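Local coordinates for putative peptidyl-arginine deiminase (Chlorobium tepidum, PDB 1XKN), which probably hydrolyses guanidino groups as an agmatine or peptidyl-arginine deiminase and carries a bound sodium ion in the crystal, at residues Gln65-Leu70 / Ile83-Ile88; Lys113-Trp118 / Gln144-Val149; Leu167-Thr172 / Lys201-Gly206; Val296-Tyr301 / Arg320-Ile325. All coordinates share one frame; numbering follows the deposited sequence.

Contact 1: residues Gln65-Leu70 / Ile83-Ile88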
loop_
_atom_site.group_PDB
_atom_site.type_symbol
_atom_site.label_atom_id
_atom_site.label_comp_id
_atom_site.label_asym_id
_atom_site.label_seq_id
_atom_site.Cartn_x
_atom_site.Cartn_y
_atom_site.Cartn_z
ATOM N N GLN A 65 1.686 20.462 14.407
ATOM C CA GLN A 65 1.212 19.362 15.242
ATOM C C GLN A 65 2.033 18.115 14.957
ATOM O O GLN A 65 2.431 17.398 15.874
ATOM C CB GLN A 65 -0.260 19.061 14.961
ATOM C CG GLN A 65 -1.206 20.203 15.267
ATOM C CD GLN A 65 -2.648 19.850 14.956
ATOM O OE1 GLN A 65 -2.980 19.492 13.825
ATOM N NE2 GLN A 65 -3.514 19.951 15.959
ATOM N N ALA A 66 2.284 17.857 13.679
ATOM C CA ALA A 66 3.055 16.687 13.291
ATOM C C ALA A 66 4.477 16.798 13.822
ATOM O O ALA A 66 5.015 15.838 14.378
ATOM C CB ALA A 66 3.073 16.545 11.776
ATOM N N ARG A 67 5.087 17.967 13.660
ATOM C CA ARG A 67 6.453 18.157 14.135
ATOM C C ARG A 67 6.557 17.954 15.642
ATOM O O ARG A 67 7.555 17.431 16.133
ATOM C CB ARG A 67 6.969 19.550 13.756
ATOM C CG ARG A 67 7.315 19.705 12.284
ATOM C CD ARG A 67 7.843 21.100 11.981
ATOM N NE ARG A 67 8.171 21.269 10.569
ATOM C CZ ARG A 67 9.233 20.733 9.976
ATOM N NH1 ARG A 67 10.081 19.992 10.676
ATOM N NH2 ARG A 67 9.445 20.931 8.681
ATOM N N GLU A 68 5.526 18.352 16.380
ATOM C CA GLU A 68 5.557 18.185 17.829
ATOM C C GLU A 68 5.556 16.704 18.200
ATOM O O GLU A 68 6.358 16.262 19.023
ATOM C CB GLU A 68 4.361 18.884 18.479
ATOM C CG GLU A 68 4.296 18.711 19.988
ATOM C CD GLU A 68 5.490 19.316 20.704
ATOM O OE1 GLU A 68 5.666 19.030 21.907
ATOM O OE2 GLU A 68 6.252 20.082 20.073
ATOM N N LEU A 69 4.655 15.941 17.591
ATOM C CA LEU A 69 4.564 14.511 17.859
ATOM C C LEU A 69 5.848 13.806 17.436
ATOM O O LEU A 69 6.301 12.871 18.093
ATOM C CB LEU A 69 3.359 13.912 17.127
ATOM C CG LEU A 69 1.993 14.270 17.722
ATOM C CD1 LEU A 69 0.897 14.061 16.692
ATOM C CD2 LEU A 69 1.739 13.423 18.965
ATOM N N LEU A 70 6.442 14.260 16.337
ATOM C CA LEU A 70 7.679 13.662 15.856
ATOM C C LEU A 70 8.823 13.954 16.820
ATOM O O LEU A 70 9.760 13.168 16.934
ATOM C CB LEU A 70 8.019 14.193 14.461
ATOM C CG LEU A 70 7.199 13.570 13.328
ATOM C CD1 LEU A 70 7.410 14.340 12.035
ATOM C CD2 LEU A 70 7.603 12.111 13.158
ATOM N N ILE A 83 12.336 14.476 6.909
ATOM C CA ILE A 83 10.886 14.590 6.862
ATOM C C ILE A 83 10.496 15.928 6.242
ATOM O O ILE A 83 10.680 16.990 6.840
ATOM C CB ILE A 83 10.275 14.434 8.268
ATOM C CG1 ILE A 83 10.633 13.049 8.817
ATOM C CG2 ILE A 83 8.764 14.620 8.210
ATOM C CD1 ILE A 83 10.102 12.750 10.197
ATOM N N VAL A 84 9.974 15.854 5.023
ATOM C CA VAL A 84 9.574 17.032 4.264
ATOM C C VAL A 84 8.055 17.152 4.159
ATOM O O VAL A 84 7.375 16.219 3.719
ATOM C CB VAL A 84 10.155 16.980 2.832
ATOM C CG1 VAL A 84 9.820 18.255 2.084
ATOM C CG2 VAL A 84 11.662 16.769 2.892
ATOM N N PHE A 85 7.527 18.309 4.552
ATOM C CA PHE A 85 6.086 18.552 4.496
ATOM C C PHE A 85 5.661 19.263 3.224
ATOM O O PHE A 85 6.373 20.122 2.707
ATOM C CB PHE A 85 5.635 19.377 5.707
ATOM C CG PHE A 85 5.778 18.655 7.010
ATOM C CD1 PHE A 85 7.000 18.621 7.670
ATOM C CD2 PHE A 85 4.704 17.950 7.546
ATOM C CE1 PHE A 85 7.152 17.890 8.846
ATOM C CE2 PHE A 85 4.847 17.218 8.720
ATOM C CZ PHE A 85 6.073 17.185 9.370
ATOM N N HIS A 86 4.487 18.893 2.725
ATOM C CA HIS A 86 3.942 19.497 1.522
ATOM C C HIS A 86 2.521 19.938 1.790
ATOM O O HIS A 86 1.728 19.180 2.353
ATOM C CB HIS A 86 3.944 18.500 0.362
ATOM C CG HIS A 86 5.302 17.979 0.022
ATOM N ND1 HIS A 86 5.924 16.989 0.754
ATOM C CD2 HIS A 86 6.179 18.343 -0.942
ATOM C CE1 HIS A 86 7.126 16.768 0.253
ATOM N NE2 HIS A 86 7.306 17.576 -0.776
ATOM N N ARG A 87 2.204 21.170 1.405
ATOM C CA ARG A 87 0.859 21.682 1.588
ATOM C C ARG A 87 0.043 21.123 0.436
ATOM O O ARG A 87 -0.028 21.719 -0.641
ATOM C CB ARG A 87 0.845 23.214 1.555
ATOM C CG ARG A 87 -0.541 23.797 1.784
ATOM C CD ARG A 87 -0.555 25.320 1.723
ATOM N NE ARG A 87 0.040 25.933 2.907
ATOM C CZ ARG A 87 -0.031 27.232 3.186
ATOM N NH1 ARG A 87 -0.673 28.053 2.365
ATOM N NH2 ARG A 87 0.531 27.709 4.287
ATOM N N ILE A 88 -0.538 19.951 0.665
ATOM C CA ILE A 88 -1.353 19.265 -0.325
ATOM C C ILE A 88 -2.601 18.757 0.389
ATOM O O ILE A 88 -2.521 17.888 1.261
ATOM C CB ILE A 88 -0.583 18.075 -0.949
ATOM C CG1 ILE A 88 0.616 18.593 -1.752
ATOM C CG2 ILE A 88 -1.510 17.265 -1.848
ATOM C CD1 ILE A 88 1.373 17.509 -2.509
HETATM O O HOH W 1 11.057 17.703 9.551
HETATM O O HOH W 2 11.384 19.732 6.595
#
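The carbonyl oxygen I83 O is gripped by two waters, and both lead across to the guanidinium of R67. Each water donates to I83 O; one of them accepts from R67 NH2 at 3.1 Å, lying at the edge of the guanidinium and in its plane, while the other takes a weak bond from R67 NH1. No direct hydrogen bond joins the two segments, so these bridges are the polar part of the contact. A salt bridge from R67 NE to E63, one turn earlier in the helix, gives the same group a second hold. R67 carries its CG beside the backbone N (chi1 -74°) and then runs extended from CG to NE, which carries the guanidinium alongside F85, one of its faces turned to the ring. The ring atom F85 CE1 lies 3.7 Å above the centre of the guanidinium plane, and the two planes are inclined by 51°, so the groups meet obliquely and not as a parallel stack. The contact belongs to a beta-alpha-beta unit in which helix 60-73 connects strand 52-57 to strand 83-87, an outermost strand of its sheet; the helix and strand segments run nearly antiparallel, with axes 11.1 Å apart. The rest of the packing is apolar. A66 CB sits 3.6 Å from F85 CE2, approaching the ring obliquely, whereas L70 CD1 comes to the ring's edge near its plane, 4.1 Å from F85 CZ. The same methyl meets I83 tip to tip, L70 CD1 to I83 CD1 at 3.6 Å, and helix 36-50 closes over this pair through A44 against L70 and S48 against I83.

Contact 2: residues Lys113-Trp118 / Gln144-Val149. With NA (sodium ion), chain B.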
loop_
_atom_site.group_PDB
_atom_site.type_symbol
_atom_site.label_atom_id
_atom_site.label_comp_id
_atom_site.label_asym_id
_atom_site.label_seq_id
_atom_site.Cartn_x
_atom_site.Cartn_y
_atom_site.Cartn_z
ATOM N N LYS A 113 10.758 9.327 -14.922
ATOM C CA LYS A 113 9.802 8.955 -13.894
ATOM C C LYS A 113 8.563 9.826 -14.034
ATOM O O LYS A 113 8.658 11.045 -14.170
ATOM C CB LYS A 113 10.421 9.123 -12.499
ATOM C CG LYS A 113 9.525 8.619 -11.372
ATOM C CD LYS A 113 10.292 8.374 -10.077
ATOM C CE LYS A 113 10.860 9.655 -9.494
ATOM N NZ LYS A 113 11.619 9.395 -8.230
ATOM N N VAL A 114 7.399 9.188 -14.029
ATOM C CA VAL A 114 6.143 9.910 -14.146
ATOM C C VAL A 114 5.174 9.349 -13.126
ATOM O O VAL A 114 5.432 8.307 -12.525
ATOM C CB VAL A 114 5.526 9.763 -15.562
ATOM C CG1 VAL A 114 6.528 10.215 -16.616
ATOM C CG2 VAL A 114 5.100 8.327 -15.806
ATOM N N ILE A 115 4.070 10.052 -12.911
ATOM C CA ILE A 115 3.062 9.584 -11.974
ATOM C C ILE A 115 1.863 9.122 -12.783
ATOM O O ILE A 115 1.332 9.867 -13.603
ATOM C CB ILE A 115 2.656 10.695 -10.988
ATOM C CG1 ILE A 115 3.814 10.940 -10.010
ATOM C CG2 ILE A 115 1.370 10.304 -10.247
ATOM C CD1 ILE A 115 3.579 12.057 -9.020
HETATM N N MSE A 116 1.464 7.873 -12.560
HETATM C CA MSE A 116 0.335 7.282 -13.258
HETATM C C MSE A 116 -0.887 7.531 -12.387
HETATM O O MSE A 116 -1.094 6.875 -11.365
HETATM C CB MSE A 116 0.579 5.780 -13.468
HETATM C CG MSE A 116 -0.476 5.069 -14.317
HETATM SE SE MSE A 116 -0.713 5.907 -16.054
HETATM C CE MSE A 116 1.069 5.570 -16.741
ATOM N N ASN A 117 -1.679 8.509 -12.807
ATOM C CA ASN A 117 -2.867 8.930 -12.088
ATOM C C ASN A 117 -4.128 8.127 -12.398
ATOM O O ASN A 117 -4.704 8.249 -13.482
ATOM C CB ASN A 117 -3.104 10.410 -12.389
ATOM C CG ASN A 117 -4.306 10.959 -11.682
ATOM O OD1 ASN A 117 -4.428 10.828 -10.467
ATOM N ND2 ASN A 117 -5.200 11.594 -12.429
ATOM N N TRP A 118 -4.552 7.295 -11.449
ATOM C CA TRP A 118 -5.773 6.505 -11.618
ATOM C C TRP A 118 -6.860 7.281 -10.898
ATOM O O TRP A 118 -6.559 8.211 -10.168
ATOM C CB TRP A 118 -5.651 5.125 -10.960
ATOM C CG TRP A 118 -4.557 4.283 -11.521
ATOM C CD1 TRP A 118 -3.245 4.291 -11.148
ATOM C CD2 TRP A 118 -4.660 3.356 -12.609
ATOM N NE1 TRP A 118 -2.523 3.433 -11.937
ATOM C CE2 TRP A 118 -3.364 2.848 -12.845
ATOM C CE3 TRP A 118 -5.721 2.911 -13.409
ATOM C CZ2 TRP A 118 -3.098 1.913 -13.855
ATOM C CZ3 TRP A 118 -5.455 1.981 -14.413
ATOM C CH2 TRP A 118 -4.153 1.496 -14.626
ATOM N N GLN A 144 6.946 17.905 -7.400
ATOM C CA GLN A 144 8.210 17.303 -7.801
ATOM C C GLN A 144 8.590 17.573 -9.250
ATOM O O GLN A 144 9.639 17.125 -9.717
ATOM C CB GLN A 144 8.170 15.794 -7.554
ATOM C CG GLN A 144 7.841 15.423 -6.119
ATOM C CD GLN A 144 7.998 13.939 -5.856
ATOM O OE1 GLN A 144 7.384 13.111 -6.530
ATOM N NE2 GLN A 144 8.819 13.595 -4.870
ATOM N N GLY A 145 7.740 18.311 -9.956
ATOM C CA GLY A 145 8.014 18.625 -11.348
ATOM C C GLY A 145 8.041 17.400 -12.245
ATOM O O GLY A 145 8.849 17.318 -13.173
ATOM N N LEU A 146 7.156 16.445 -11.979
ATOM C CA LEU A 146 7.104 15.227 -12.779
ATOM C C LEU A 146 5.888 15.197 -13.691
ATOM O O LEU A 146 4.842 15.758 -13.368
ATOM C CB LEU A 146 7.058 13.994 -11.867
ATOM C CG LEU A 146 8.243 13.751 -10.931
ATOM C CD1 LEU A 146 7.914 12.593 -9.997
ATOM C CD2 LEU A 146 9.490 13.451 -11.743
ATOM N N PRO A 147 6.020 14.564 -14.865
ATOM C CA PRO A 147 4.886 14.483 -15.785
ATOM C C PRO A 147 3.843 13.541 -15.187
ATOM O O PRO A 147 4.186 12.632 -14.426
ATOM C CB PRO A 147 5.509 13.896 -17.050
ATOM C CG PRO A 147 6.911 14.397 -17.000
ATOM C CD PRO A 147 7.273 14.193 -15.546
HETATM N N MSE A 148 2.577 13.766 -15.522
HETATM C CA MSE A 148 1.508 12.910 -15.029
HETATM C C MSE A 148 0.677 12.402 -16.197
HETATM O O MSE A 148 0.378 13.145 -17.129
HETATM C CB MSE A 148 0.594 13.667 -14.061
HETATM C CG MSE A 148 -0.588 12.837 -13.570
HETATM SE SE MSE A 148 -1.801 13.791 -12.395
HETATM C CE MSE A 148 -2.801 14.751 -13.737
ATOM N N VAL A 149 0.327 11.122 -16.143
ATOM C CA VAL A 149 -0.495 10.497 -17.163
ATOM C C VAL A 149 -1.755 10.041 -16.437
ATOM O O VAL A 149 -1.665 9.466 -15.353
ATOM C CB VAL A 149 0.215 9.268 -17.785
ATOM C CG1 VAL A 149 -0.662 8.649 -18.866
ATOM C CG2 VAL A 149 1.565 9.677 -18.362
HETATM NA NA NA B . -6.588 10.431 -9.026
HETATM O O HOH W 3 -7.641 12.052 -10.923
HETATM O O HOH W 4 -5.683 8.967 -7.048
#
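N117 and the selenomethionine M148 meet beside a bound sodium ion, M148 SE lying 3.6 Å from N117 CB as the two side chains pass at a slant. N117 has CG anti to its backbone N (chi1 -179°), and its amide oxygen OD1 binds the metal at 2.6 Å. The next residue, W118, supplies its carbonyl oxygen to the sodium ion, two waters add to the shell, and N134 completes it through both its backbone and side-chain oxygens. N117 ND2 is also occupied: it donates to one of the metal-bound waters and is hydrogen-bonded to S150, which should fix the rotation of the amide and keep OD1 turned to the metal. Behind this shell stands the backbone pairing. N117 N donates to V149 O at 2.7 Å, nearly along the axis of the carbonyl, and V149 N in turn reaches I115 O at 3.0 Å. I115 N then bonds P147 O, the donor lying in the carbonyl plane, so the pairing begins one residue before strand 148-152. On the face opposite I115 and M148, SE of M116, also a selenomethionine, lies 3.9 Å from V149 CB; bends at chi2 and chi3 fold its chain back against the valine, and Y196 of helix 186-197 touches both. At the N-terminal end of the pairing, L146 CD2 lies 3.5 Å from K113 O, just after G145, whose positive phi belongs to the Schellman motif following helix 131-144. The parallel bridges I115-M148 and M116-V149 thus join strand 110-119 to the outermost strand 148-152 of a mixed sheet, with a sodium site shared between that sheet and helix 131-144.

Contact 3: residues Leu167-Thr172 / Lys201-Gly206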
loop_
_atom_site.group_PDB
_atom_site.type_symbol
_atom_site.label_atom_id
_atom_site.label_comp_id
_atom_site.label_asym_id
_atom_site.label_seq_id
_atom_site.Cartn_x
_atom_site.Cartn_y
_atom_site.Cartn_z
ATOM N N LEU A 167 4.395 -9.627 -13.357
ATOM C CA LEU A 167 3.232 -10.179 -12.679
ATOM C C LEU A 167 2.540 -9.136 -11.824
ATOM O O LEU A 167 3.181 -8.251 -11.259
ATOM C CB LEU A 167 3.632 -11.351 -11.781
ATOM C CG LEU A 167 4.393 -12.513 -12.420
ATOM C CD1 LEU A 167 4.634 -13.580 -11.360
ATOM C CD2 LEU A 167 3.607 -13.078 -13.588
ATOM N N LEU A 168 1.218 -9.244 -11.747
ATOM C CA LEU A 168 0.414 -8.346 -10.929
ATOM C C LEU A 168 -0.648 -9.197 -10.248
ATOM O O LEU A 168 -1.414 -9.908 -10.906
ATOM C CB LEU A 168 -0.233 -7.245 -11.781
ATOM C CG LEU A 168 -1.104 -6.238 -11.017
ATOM C CD1 LEU A 168 -1.104 -4.897 -11.736
ATOM C CD2 LEU A 168 -2.527 -6.771 -10.870
ATOM N N LEU A 169 -0.660 -9.129 -8.921
ATOM C CA LEU A 169 -1.600 -9.880 -8.096
ATOM C C LEU A 169 -2.740 -8.957 -7.670
ATOM O O LEU A 169 -2.506 -7.821 -7.254
ATOM C CB LEU A 169 -0.875 -10.412 -6.857
ATOM C CG LEU A 169 -1.635 -11.344 -5.917
ATOM C CD1 LEU A 169 -1.914 -12.655 -6.634
ATOM C CD2 LEU A 169 -0.816 -11.596 -4.653
ATOM N N THR A 170 -3.974 -9.441 -7.776
ATOM C CA THR A 170 -5.134 -8.638 -7.391
ATOM C C THR A 170 -6.269 -9.558 -6.952
ATOM O O THR A 170 -6.067 -10.762 -6.800
ATOM C CB THR A 170 -5.598 -7.743 -8.570
ATOM O OG1 THR A 170 -6.580 -6.808 -8.111
ATOM C CG2 THR A 170 -6.198 -8.588 -9.688
ATOM N N THR A 171 -7.455 -9.000 -6.728
ATOM C CA THR A 171 -8.590 -9.827 -6.323
ATOM C C THR A 171 -9.807 -9.531 -7.177
ATOM O O THR A 171 -10.034 -8.394 -7.598
ATOM C CB THR A 171 -8.996 -9.605 -4.848
ATOM O OG1 THR A 171 -9.497 -8.274 -4.684
ATOM C CG2 THR A 171 -7.812 -9.825 -3.926
ATOM N N THR A 172 -10.591 -10.570 -7.429
ATOM C CA THR A 172 -11.808 -10.429 -8.207
ATOM C C THR A 172 -12.800 -9.622 -7.376
ATOM O O THR A 172 -13.530 -8.783 -7.899
ATOM C CB THR A 172 -12.400 -11.811 -8.534
ATOM O OG1 THR A 172 -11.512 -12.504 -9.420
ATOM C CG2 THR A 172 -13.764 -11.675 -9.194
ATOM N N LYS A 201 1.094 -10.461 -16.981
ATOM C CA LYS A 201 0.151 -11.457 -16.492
ATOM C C LYS A 201 -0.528 -10.996 -15.215
ATOM O O LYS A 201 0.132 -10.579 -14.264
ATOM C CB LYS A 201 0.879 -12.784 -16.236
ATOM C CG LYS A 201 -0.028 -13.943 -15.815
ATOM C CD LYS A 201 0.781 -15.221 -15.637
ATOM C CE LYS A 201 -0.102 -16.418 -15.316
ATOM N NZ LYS A 201 0.714 -17.661 -15.136
ATOM N N VAL A 202 -1.854 -11.065 -15.207
ATOM C CA VAL A 202 -2.632 -10.683 -14.044
ATOM C C VAL A 202 -3.104 -11.941 -13.335
ATOM O O VAL A 202 -3.731 -12.814 -13.940
ATOM C CB VAL A 202 -3.865 -9.837 -14.431
ATOM C CG1 VAL A 202 -4.641 -9.448 -13.182
ATOM C CG2 VAL A 202 -3.423 -8.596 -15.192
ATOM N N LEU A 203 -2.786 -12.031 -12.049
ATOM C CA LEU A 203 -3.167 -13.178 -11.236
ATOM C C LEU A 203 -4.355 -12.777 -10.372
ATOM O O LEU A 203 -4.217 -11.979 -9.441
ATOM C CB LEU A 203 -1.992 -13.595 -10.348
ATOM C CG LEU A 203 -0.681 -13.957 -11.050
ATOM C CD1 LEU A 203 0.416 -14.123 -10.015
ATOM C CD2 LEU A 203 -0.858 -15.236 -11.857
ATOM N N TRP A 204 -5.519 -13.337 -10.675
ATOM C CA TRP A 204 -6.732 -13.005 -9.940
ATOM C C TRP A 204 -7.076 -13.906 -8.764
ATOM O O TRP A 204 -7.469 -15.058 -8.952
ATOM C CB TRP A 204 -7.938 -12.985 -10.883
ATOM C CG TRP A 204 -7.877 -11.954 -11.954
ATOM C CD1 TRP A 204 -7.248 -12.053 -13.161
ATOM C CD2 TRP A 204 -8.505 -10.667 -11.931
ATOM N NE1 TRP A 204 -7.449 -10.904 -13.896
ATOM C CE2 TRP A 204 -8.214 -10.036 -13.160
ATOM C CE3 TRP A 204 -9.282 -9.982 -10.985
ATOM C CZ2 TRP A 204 -8.677 -8.757 -13.474
ATOM C CZ3 TRP A 204 -9.744 -8.707 -11.297
ATOM C CH2 TRP A 204 -9.436 -8.107 -12.533
ATOM N N LEU A 205 -6.939 -13.374 -7.553
ATOM C CA LEU A 205 -7.301 -14.125 -6.355
ATOM C C LEU A 205 -8.795 -13.895 -6.146
ATOM O O LEU A 205 -9.420 -13.158 -6.912
ATOM C CB LEU A 205 -6.513 -13.633 -5.139
ATOM C CG LEU A 205 -5.000 -13.869 -5.208
ATOM C CD1 LEU A 205 -4.341 -13.310 -3.951
ATOM C CD2 LEU A 205 -4.723 -15.362 -5.334
ATOM N N GLY A 206 -9.362 -14.502 -5.110
ATOM C CA GLY A 206 -10.790 -14.367 -4.881
ATOM C C GLY A 206 -11.292 -13.305 -3.924
ATOM O O GLY A 206 -11.206 -12.106 -4.197
#
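L203 and L205, together with L167 and L169 across from them, lie on one largely apolar face, shared with K201 and T171, of a parallel strand pair, 167-171 beside 201-205, within a three-stranded mixed sheet. L203 and L205 have more surface buried here than any other residue of the contact. L169 is the piece between them: chi1 of -174° sets CG anti to the backbone N, and the chi2 turn then directs the CD1 methyl across the strand gap, 3.6 Å from L205 CG and 3.8 Å from L203 CB. Strand 222-226 packs on this face through A222 and F224, and helix 243-253 covers L205 through L252 and L253. The backbones of the same leucines hold the strands together. L203 N donates to L168 O at 2.8 Å in an almost straight bond (177°), and L203 O accepts from T170 N. L205 N reaches T170 O from a position tilted out of the carbonyl plane, while L205 O receives T172 N at 2.9 Å, where the chain turns into helix 172-175. T171, the N-cap of that helix, places its OG1 on the N of C174 and also bonds G216. The other face carries L168, V202, T170 and W204. L168 and V202 lie side by side, whereas W204, whose NE1 is bonded to E190, offers its ring to T170: the methyl T170 CG2 makes a CH-pi contact 3.9 Å from the centroid of the six-membered ring, 20° off its normal.

Contact 4: residues Val296-Tyr301 / Arg320-Ile325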
loop_
_atom_site.group_PDB
_atom_site.type_symbol
_atom_site.label_atom_id
_atom_site.label_comp_id
_atom_site.label_asym_id
_atom_site.label_seq_id
_atom_site.Cartn_x
_atom_site.Cartn_y
_atom_site.Cartn_z
ATOM N N VAL A 296 11.261 -3.013 7.325
ATOM C CA VAL A 296 9.955 -3.479 6.902
ATOM C C VAL A 296 9.101 -3.196 8.126
ATOM O O VAL A 296 9.424 -3.637 9.231
ATOM C CB VAL A 296 9.951 -4.984 6.578
ATOM C CG1 VAL A 296 8.543 -5.424 6.172
ATOM C CG2 VAL A 296 10.930 -5.265 5.440
ATOM N N LEU A 297 8.034 -2.433 7.929
ATOM C CA LEU A 297 7.153 -2.059 9.024
ATOM C C LEU A 297 5.900 -2.915 8.995
ATOM O O LEU A 297 5.132 -2.884 8.038
ATOM C CB LEU A 297 6.806 -0.572 8.915
ATOM C CG LEU A 297 8.044 0.337 8.821
ATOM C CD1 LEU A 297 7.609 1.782 8.646
ATOM C CD2 LEU A 297 8.901 0.180 10.067
ATOM N N VAL A 298 5.705 -3.681 10.061
ATOM C CA VAL A 298 4.574 -4.588 10.159
ATOM C C VAL A 298 3.571 -4.159 11.218
ATOM O O VAL A 298 3.942 -3.835 12.346
ATOM C CB VAL A 298 5.064 -6.005 10.506
ATOM C CG1 VAL A 298 3.907 -6.985 10.481
ATOM C CG2 VAL A 298 6.152 -6.416 9.534
ATOM N N PRO A 299 2.277 -4.139 10.864
ATOM C CA PRO A 299 1.287 -3.739 11.865
ATOM C C PRO A 299 1.127 -4.864 12.888
ATOM O O PRO A 299 1.099 -6.039 12.519
ATOM C CB PRO A 299 0.025 -3.524 11.031
ATOM C CG PRO A 299 0.176 -4.530 9.927
ATOM C CD PRO A 299 1.643 -4.411 9.561
ATOM N N THR A 300 1.053 -4.515 14.170
ATOM C CA THR A 300 0.877 -5.527 15.205
ATOM C C THR A 300 -0.410 -5.266 15.971
ATOM O O THR A 300 -0.885 -4.127 16.046
ATOM C CB THR A 300 2.076 -5.599 16.177
ATOM O OG1 THR A 300 2.307 -4.318 16.772
ATOM C CG2 THR A 300 3.327 -6.059 15.435
ATOM N N TYR A 301 -0.975 -6.329 16.538
ATOM C CA TYR A 301 -2.246 -6.228 17.240
ATOM C C TYR A 301 -2.305 -6.834 18.632
ATOM O O TYR A 301 -3.254 -7.540 18.975
ATOM C CB TYR A 301 -3.329 -6.827 16.346
ATOM C CG TYR A 301 -3.468 -6.040 15.067
ATOM C CD1 TYR A 301 -4.156 -4.834 15.056
ATOM C CD2 TYR A 301 -2.832 -6.449 13.895
ATOM C CE1 TYR A 301 -4.210 -4.045 13.923
ATOM C CE2 TYR A 301 -2.877 -5.663 12.741
ATOM C CZ TYR A 301 -3.568 -4.458 12.770
ATOM O OH TYR A 301 -3.611 -3.649 11.665
ATOM N N ARG A 320 16.991 -6.435 5.728
ATOM C CA ARG A 320 16.304 -5.305 6.346
ATOM C C ARG A 320 15.951 -5.589 7.804
ATOM O O ARG A 320 16.011 -6.732 8.254
ATOM C CB ARG A 320 15.010 -5.000 5.584
ATOM C CG ARG A 320 15.187 -4.521 4.147
ATOM C CD ARG A 320 13.818 -4.356 3.504
ATOM N NE ARG A 320 13.820 -3.560 2.279
ATOM C CZ ARG A 320 14.084 -4.035 1.065
ATOM N NH1 ARG A 320 14.047 -3.223 0.021
ATOM N NH2 ARG A 320 14.385 -5.317 0.894
ATOM N N GLU A 321 15.598 -4.546 8.550
ATOM C CA GLU A 321 15.196 -4.744 9.938
ATOM C C GLU A 321 13.672 -4.721 9.990
ATOM O O GLU A 321 13.055 -3.705 9.664
ATOM C CB GLU A 321 15.740 -3.642 10.850
ATOM C CG GLU A 321 15.426 -3.908 12.322
ATOM C CD GLU A 321 15.598 -2.693 13.207
ATOM O OE1 GLU A 321 15.395 -2.828 14.434
ATOM O OE2 GLU A 321 15.926 -1.607 12.683
ATOM N N VAL A 322 13.066 -5.831 10.395
ATOM C CA VAL A 322 11.610 -5.904 10.481
ATOM C C VAL A 322 11.148 -5.354 11.827
ATOM O O VAL A 322 11.460 -5.914 12.879
ATOM C CB VAL A 322 11.105 -7.353 10.304
ATOM C CG1 VAL A 322 9.582 -7.390 10.407
ATOM C CG2 VAL A 322 11.551 -7.893 8.952
ATOM N N VAL A 323 10.403 -4.253 11.780
ATOM C CA VAL A 323 9.916 -3.580 12.983
ATOM C C VAL A 323 8.397 -3.533 13.070
ATOM O O VAL A 323 7.720 -3.211 12.095
ATOM C CB VAL A 323 10.439 -2.125 13.036
ATOM C CG1 VAL A 323 9.879 -1.401 14.247
ATOM C CG2 VAL A 323 11.953 -2.124 13.065
ATOM N N GLY A 324 7.867 -3.845 14.248
ATOM C CA GLY A 324 6.434 -3.810 14.434
ATOM C C GLY A 324 5.961 -2.450 14.914
ATOM O O GLY A 324 6.687 -1.730 15.600
ATOM N N ILE A 325 4.746 -2.089 14.522
ATOM C CA ILE A 325 4.134 -0.831 14.937
ATOM C C ILE A 325 2.720 -1.202 15.362
ATOM O O ILE A 325 1.954 -1.750 14.569
ATOM C CB ILE A 325 4.086 0.196 13.778
ATOM C CG1 ILE A 325 5.513 0.625 13.414
ATOM C CG2 ILE A 325 3.247 1.410 14.185
ATOM C CD1 ILE A 325 5.601 1.644 12.286
#
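V298 and V322 both set CG1 opposite the backbone N (chi1 -175° and 180°), an orientation that turns V298 CG2 toward V322 CG1 until the methyls are 3.7 Å apart. They pack inside a beta-alpha-beta crossover, in which helix 305-316 connects the parallel strands 295-300 and 321-326; I310 and L313 of that helix lie over V322 and V298. V296, on the same face, lies 4.1 Å from V322, CB to CG2. Its CG2 methyl meets the aliphatic part of R320 at about a right angle, 3.6 Å from CD, while the polar end of R320 goes to the carbonyl oxygens of A292 and W12. L297, V323 and I325 occupy the reverse face. Here L297 and V323 lie side by side, with L297 CD2 beside V323 CB, and the other branch, L297 CD1, reaches I325 CD1 at 4.2 Å; helix 36-50 packs against L297 through L43 and L47. Five backbone hydrogen bonds alternate between the strands. V323 N to V296 O is the shortest at 2.8 Å, with the carbonyl pointing almost straight at its donor, whereas at either end the donors V296 N and T300 N stand above the planes of their acceptor carbonyls, E321 and I325. Next to the last of these bonds, the methyl T300 CG2 rests 4.0 Å from G324 CA.

How the contacts relate
All four contacts belong to the Porphyromonas-type peptidyl-arginine deiminase part of the chain and follow each other along it without interleaving. Contacts 1 and 4 each join parts of a beta-alpha-beta unit, the first helix to strand and the second strand to strand; their centres are 22 Å apart, and helix 36-50 packs against both. Contact 2 alone holds the sodium ion. It comes nearest to contact 1, with about 6 Å between nearest atoms, and to contact 3, at about 7 Å; helix 186-197 links contacts 2 and 3, Y196 touching the former and E190 binding W204 of the latter. Contacts 1 and 3, with centres 36 Å apart, lie on opposite sides of the chain's centre, as do contacts 2 and 4.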